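Local coordinates for N-acetylneuraminate epimerase (Escherichia coli, PDB 2UVK), which speeds the mutarotation of sialic acid in the periplasm, converting the alpha-anomer of N-acetylneuraminate to the beta-anomer, at residues 33-38 / 46-51; 212-217 / 275-280. One frame throughout, in Å; residues are numbered along the deposited sequence.

Interaction 1: 33-38 / 46-51; sequences WYKLDT and TALAAF
K35 and T46 face each other as an antiparallel hydrogen-bonded pair: K35 N gives its hydrogen to T46 O, and T46 N returns one to K35 O at 2.9 Å. Next along, Y34 and A47 form the non-hydrogen-bonded pair, with a CA-H...O contact from Y34 CA to T46 O at 3.2 Å and the tyrosine's CD1 lying 3.8 Å from A47 CA. L48 N then reaches W33 O, a straight bond at 174°.

On the face that carries K35, the lysine chain runs extended across L48 at about a right angle, its CD 3.6 Å from L48 CD2. K35 CG sits between the backbone N and the carbonyl carbon (chi1 71°), and from there the chain passes over the leucine methyl. W33 and F51 lie side by side, the CB of F51 meeting the indole edge 3.8 Å from W33 NE1.

Water 1 joins W33 N to L48 O, and water 2 joins K35 O to T46 OG1. Farther out, W98 meets the rings of both W33 and F51, while its NE1 bonds to A49 O. Strand 21-25 flanks 33-37 on its other side; the hairpin supplies the third strand and the short fourth, edge strand of a four-stranded antiparallel blade of the Kelch-type beta-propeller.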
loop_
_atom_site.group_PDB
_atom_site.type_symbol
_atom_site.label_atom_id
_atom_site.label_comp_id
_atom_site.label_asym_id
_atom_site.label_seq_id
_atom_site.Cartn_x
_atom_site.Cartn_y
_atom_site.Cartn_z
ATOM N N TRP B 33 -25.442 11.168 -10.771
ATOM C CA TRP B 33 -25.026 10.633 -12.054
ATOM C C TRP B 33 -26.062 11.025 -13.097
ATOM O O TRP B 33 -27.238 11.210 -12.763
ATOM C CB TRP B 33 -24.896 9.118 -12.004
ATOM C CG TRP B 33 -23.582 8.714 -11.426
ATOM C CD1 TRP B 33 -23.255 8.690 -10.113
ATOM C CD2 TRP B 33 -22.414 8.329 -12.151
ATOM N NE1 TRP B 33 -21.948 8.274 -9.964
ATOM C CE2 TRP B 33 -21.418 8.042 -11.206
ATOM C CE3 TRP B 33 -22.118 8.166 -13.514
ATOM C CZ2 TRP B 33 -20.149 7.634 -11.578
ATOM C CZ3 TRP B 33 -20.863 7.740 -13.876
ATOM C CH2 TRP B 33 -19.893 7.481 -12.923
ATOM N N TYR B 34 -25.583 11.189 -14.314
ATOM C CA TYR B 34 -26.421 11.492 -15.473
ATOM C C TYR B 34 -25.973 10.667 -16.653
ATOM O O TYR B 34 -24.823 10.292 -16.745
ATOM C CB TYR B 34 -26.323 12.964 -15.841
ATOM C CG TYR B 34 -26.432 13.916 -14.683
ATOM C CD1 TYR B 34 -27.659 14.389 -14.265
ATOM C CD2 TYR B 34 -25.292 14.350 -14.018
ATOM C CE1 TYR B 34 -27.749 15.276 -13.192
ATOM C CE2 TYR B 34 -25.374 15.246 -12.938
ATOM C CZ TYR B 34 -26.596 15.698 -12.540
ATOM O OH TYR B 34 -26.659 16.591 -11.459
ATOM N N LYS B 35 -26.907 10.411 -17.575
ATOM C CA LYS B 35 -26.568 9.784 -18.855
ATOM C C LYS B 35 -27.052 10.629 -20.026
ATOM O O LYS B 35 -27.962 11.423 -19.887
ATOM C CB LYS B 35 -27.144 8.380 -18.953
ATOM C CG LYS B 35 -28.669 8.309 -19.111
ATOM C CD LYS B 35 -29.074 6.858 -19.128
ATOM C CE LYS B 35 -30.560 6.682 -19.266
ATOM N NZ LYS B 35 -30.876 5.214 -19.245
ATOM N N LEU B 36 -26.411 10.463 -21.167
ATOM C CA LEU B 36 -26.848 11.148 -22.377
ATOM C C LEU B 36 -26.667 10.225 -23.583
ATOM O O LEU B 36 -25.642 9.583 -23.750
ATOM C CB LEU B 36 -26.061 12.447 -22.531
ATOM C CG LEU B 36 -26.402 13.325 -23.723
ATOM C CD1 LEU B 36 -26.363 14.793 -23.345
ATOM C CD2 LEU B 36 -25.441 13.015 -24.884
ATOM N N ASP B 37 -27.707 10.146 -24.410
ATOM C CA ASP B 37 -27.675 9.381 -25.654
ATOM C C ASP B 37 -27.187 10.341 -26.729
ATOM O O ASP B 37 -27.879 11.289 -27.068
ATOM C CB ASP B 37 -29.087 8.881 -25.962
ATOM C CG ASP B 37 -29.182 8.174 -27.284
ATOM O OD1 ASP B 37 -28.145 7.982 -27.954
ATOM O OD2 ASP B 37 -30.317 7.787 -27.642
ATOM N N THR B 38 -25.980 10.123 -27.234
ATOM C CA THR B 38 -25.365 11.081 -28.153
ATOM C C THR B 38 -26.063 11.082 -29.522
ATOM O O THR B 38 -25.891 12.014 -30.295
ATOM C CB THR B 38 -23.877 10.790 -28.396
ATOM O OG1 THR B 38 -23.722 9.465 -28.919
ATOM C CG2 THR B 38 -23.041 10.965 -27.098
ATOM N N THR B 46 -30.054 12.915 -18.485
ATOM C CA THR B 46 -31.045 12.277 -17.639
ATOM C C THR B 46 -30.418 11.862 -16.307
ATOM O O THR B 46 -29.448 11.126 -16.296
ATOM C CB THR B 46 -31.612 11.018 -18.329
ATOM O OG1 THR B 46 -32.302 11.407 -19.523
ATOM C CG2 THR B 46 -32.552 10.242 -17.399
ATOM N N ALA B 47 -31.012 12.315 -15.204
ATOM C CA ALA B 47 -30.548 11.954 -13.858
ATOM C C ALA B 47 -30.773 10.483 -13.563
ATOM O O ALA B 47 -31.861 9.929 -13.797
ATOM C CB ALA B 47 -31.229 12.808 -12.804
ATOM N N LEU B 48 -29.726 9.838 -13.051
ATOM C CA LEU B 48 -29.755 8.444 -12.703
ATOM C C LEU B 48 -29.887 8.264 -11.185
ATOM O O LEU B 48 -29.887 9.238 -10.418
ATOM C CB LEU B 48 -28.485 7.771 -13.240
ATOM C CG LEU B 48 -28.203 7.907 -14.740
ATOM C CD1 LEU B 48 -26.938 7.159 -15.134
ATOM C CD2 LEU B 48 -29.423 7.393 -15.568
ATOM N N ALA B 49 -29.955 7.020 -10.756
ATOM C CA ALA B 49 -29.952 6.706 -9.339
ATOM C C ALA B 49 -28.679 7.267 -8.701
ATOM O O ALA B 49 -27.594 7.191 -9.286
ATOM C CB ALA B 49 -30.048 5.207 -9.141
ATOM N N ALA B 50 -28.839 7.836 -7.521
ATOM C CA ALA B 50 -27.713 8.429 -6.799
ATOM C C ALA B 50 -26.669 7.392 -6.417
ATOM O O ALA B 50 -26.957 6.255 -6.094
ATOM C CB ALA B 50 -28.212 9.149 -5.546
ATOM N N PHE B 51 -25.415 7.828 -6.442
ATOM C CA PHE B 51 -24.309 7.004 -5.974
ATOM C C PHE B 51 -24.439 6.786 -4.471
ATOM O O PHE B 51 -24.536 7.759 -3.737
ATOM C CB PHE B 51 -22.995 7.709 -6.323
ATOM C CG PHE B 51 -21.768 6.892 -6.042
ATOM C CD1 PHE B 51 -21.438 5.809 -6.827
ATOM C CD2 PHE B 51 -20.931 7.213 -4.975
ATOM C CE1 PHE B 51 -20.292 5.066 -6.553
ATOM C CE2 PHE B 51 -19.805 6.473 -4.725
ATOM C CZ PHE B 51 -19.487 5.422 -5.506
HETATM O O HOH W 1 -28.364 11.432 -10.090
HETATM O O HOH W 2 -30.644 11.001 -21.649
#

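Interaction 2: 212-217 / 275-280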
loop_
_atom_site.group_PDB
_atom_site.type_symbol
_atom_site.label_atom_id
_atom_site.label_comp_id
_atom_site.label_asym_id
_atom_site.label_seq_id
_atom_site.Cartn_x
_atom_site.Cartn_y
_atom_site.Cartn_z
ATOM N N PRO B 212 3.050 15.404 -4.006
ATOM C CA PRO B 212 2.239 16.618 -3.876
ATOM C C PRO B 212 2.985 17.869 -4.327
ATOM O O PRO B 212 4.084 18.124 -3.824
ATOM C CB PRO B 212 1.870 16.618 -2.402
ATOM C CG PRO B 212 1.863 15.177 -2.032
ATOM C CD PRO B 212 3.053 14.614 -2.768
ATOM N N GLY B 213 2.443 18.557 -5.337
ATOM C CA GLY B 213 3.020 19.786 -5.890
ATOM C C GLY B 213 4.116 19.682 -6.940
ATOM O O GLY B 213 4.656 20.700 -7.402
ATOM N N LEU B 214 4.461 18.465 -7.322
ATOM C CA LEU B 214 5.441 18.234 -8.369
ATOM C C LEU B 214 4.904 17.264 -9.392
ATOM O O LEU B 214 4.553 16.133 -9.048
ATOM C CB LEU B 214 6.688 17.628 -7.760
ATOM C CG LEU B 214 7.795 17.293 -8.759
ATOM C CD1 LEU B 214 8.462 18.565 -9.351
ATOM C CD2 LEU B 214 8.807 16.378 -8.092
ATOM N N ARG B 215 4.854 17.703 -10.636
ATOM C CA ARG B 215 4.437 16.867 -11.741
ATOM C C ARG B 215 5.629 16.393 -12.565
ATOM O O ARG B 215 6.755 16.940 -12.452
ATOM C CB ARG B 215 3.479 17.637 -12.611
ATOM C CG ARG B 215 2.124 17.866 -11.955
ATOM C CD ARG B 215 1.769 19.309 -11.919
ATOM N NE ARG B 215 0.455 19.532 -11.308
ATOM C CZ ARG B 215 0.230 19.639 -10.000
ATOM N NH1 ARG B 215 1.206 19.495 -9.109
ATOM N NH2 ARG B 215 -1.012 19.842 -9.573
ATOM N N THR B 216 5.358 15.395 -13.387
ATOM C CA THR B 216 6.300 14.835 -14.351
ATOM C C THR B 216 5.816 15.106 -15.779
ATOM O O THR B 216 4.604 15.151 -16.020
ATOM C CB THR B 216 6.482 13.327 -14.149
ATOM O OG1 THR B 216 7.458 12.830 -15.074
ATOM C CG2 THR B 216 5.191 12.582 -14.374
ATOM N N ASP B 217 6.750 15.333 -16.723
ATOM C CA ASP B 217 6.398 15.433 -18.134
ATOM C C ASP B 217 6.516 14.067 -18.830
ATOM O O ASP B 217 6.358 13.972 -20.041
ATOM C CB ASP B 217 7.251 16.496 -18.847
ATOM C CG ASP B 217 8.696 16.126 -18.914
ATOM O OD1 ASP B 217 9.101 15.197 -18.195
ATOM O OD2 ASP B 217 9.428 16.783 -19.701
ATOM N N ASN B 275 12.654 20.221 -1.765
ATOM C CA ASN B 275 11.616 19.161 -1.774
ATOM C C ASN B 275 10.236 19.748 -1.929
ATOM O O ASN B 275 9.387 19.154 -2.595
ATOM C CB ASN B 275 11.674 18.338 -0.500
ATOM C CG ASN B 275 12.826 17.364 -0.476
ATOM O OD1 ASN B 275 13.421 17.064 -1.508
ATOM N ND2 ASN B 275 13.117 16.831 0.697
ATOM N N TYR B 276 9.992 20.879 -1.278
ATOM C CA TYR B 276 8.709 21.587 -1.350
ATOM C C TYR B 276 8.762 22.438 -2.617
ATOM O O TYR B 276 9.032 23.650 -2.585
ATOM C CB TYR B 276 8.508 22.390 -0.070
ATOM C CG TYR B 276 7.158 23.051 0.156
ATOM C CD1 TYR B 276 6.873 23.649 1.376
ATOM C CD2 TYR B 276 6.166 23.083 -0.818
ATOM C CE1 TYR B 276 5.668 24.270 1.620
ATOM C CE2 TYR B 276 4.947 23.706 -0.575
ATOM C CZ TYR B 276 4.711 24.301 0.646
ATOM O OH TYR B 276 3.500 24.920 0.900
ATOM N N ALA B 277 8.537 21.778 -3.753
ATOM C CA ALA B 277 8.905 22.301 -5.057
ATOM C C ALA B 277 8.016 23.429 -5.559
ATOM O O ALA B 277 8.402 24.172 -6.469
ATOM C CB ALA B 277 8.924 21.166 -6.092
ATOM N N HIS B 278 6.814 23.530 -4.994
ATOM C CA HIS B 278 5.813 24.481 -5.449
ATOM C C HIS B 278 5.505 25.541 -4.392
ATOM O O HIS B 278 4.553 26.294 -4.547
ATOM C CB HIS B 278 4.522 23.753 -5.852
ATOM C CG HIS B 278 3.794 23.115 -4.711
ATOM N ND1 HIS B 278 4.398 22.277 -3.803
ATOM C CD2 HIS B 278 2.482 23.148 -4.368
ATOM C CE1 HIS B 278 3.502 21.842 -2.934
ATOM N NE2 HIS B 278 2.335 22.371 -3.247
ATOM N N GLU B 279 6.311 25.614 -3.338
ATOM C CA GLU B 279 6.123 26.647 -2.307
ATOM C C GLU B 279 6.029 28.057 -2.912
ATOM O O GLU B 279 6.902 28.479 -3.673
ATOM C CB GLU B 279 7.260 26.602 -1.284
ATOM C CG GLU B 279 6.976 27.467 -0.066
ATOM C CD GLU B 279 8.046 27.361 1.016
ATOM O OE1 GLU B 279 9.034 26.622 0.829
ATOM O OE2 GLU B 279 7.890 28.018 2.062
ATOM N N GLY B 280 4.937 28.758 -2.618
ATOM C CA GLY B 280 4.745 30.129 -3.103
ATOM C C GLY B 280 4.263 30.282 -4.535
ATOM O O GLY B 280 3.909 31.392 -4.951
HETATM O O HOH W 3 6.046 20.000 -3.304
#
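P212 meets the loop 275-280 through its carbonyl, directly and by way of water 3. That water donates to P212 O at 2.8 Å and accepts from A277 N; a third bond, from H278 ND1, is weak. P212 O also lies 3.9 Å from H278 CE1.

G213 comes next and carries the centre of the contact. Its CA sits over one face of the H278 imidazole, 3.5 Å from the ring centroid and only 6° off the normal, a CH-pi contact. The histidine's CG lies between its backbone N and carbonyl carbon (chi1 68°), which swings the ring up against the glycine, and G213 O rests 3.4 Å from H278 CB. There is no room for a CB on G213, since H278 ND1 lies where it would go, and the positive phi of 84° also favours glycine. With an alanine in place of H278, the G213 CA is likely to lose its aromatic cover and water 3 one of its partners, the weakly bound ND1.

Next, L214 touches A277: its CD1 lies 4.2 Å from A277 CB, and Y270 of helix 266-271 packs against both side chains. A277 and H278 are the two central residues of a type I turn from Y276 to E279, which presents them together to 212-214.

Beyond the contact, R215 NH1 forms a salt bridge to E209, the predicted proton acceptor, and G213 N bonds to the same carboxylate oxygen. No direct hydrogen bond crosses between the two segments: a ring face, a methyl pair and a bridging water hold the loop to 212-214, consistent with a second-shell role beside the probable catalytic glutamate.

The two contacts lie on opposite sides of the chain's centre, their own centres 37 Å apart and their nearest atoms about 23 Å apart, so neither touches the other. Interaction 1 comes first along the chain and is complete within Kelch 1, where it pairs the third strand of one blade with its short edge strand 46-47. Interaction 2 joins Kelch 5 to Kelch 6: the turn at 212-213 and the start of the short strand 214-215 meet the loop that leads from helix 266-271 to strand 284-293. One is thus regular blade architecture away from the annotated sites, the other an irregular link between successive repeats beside the predicted active site of the same propeller.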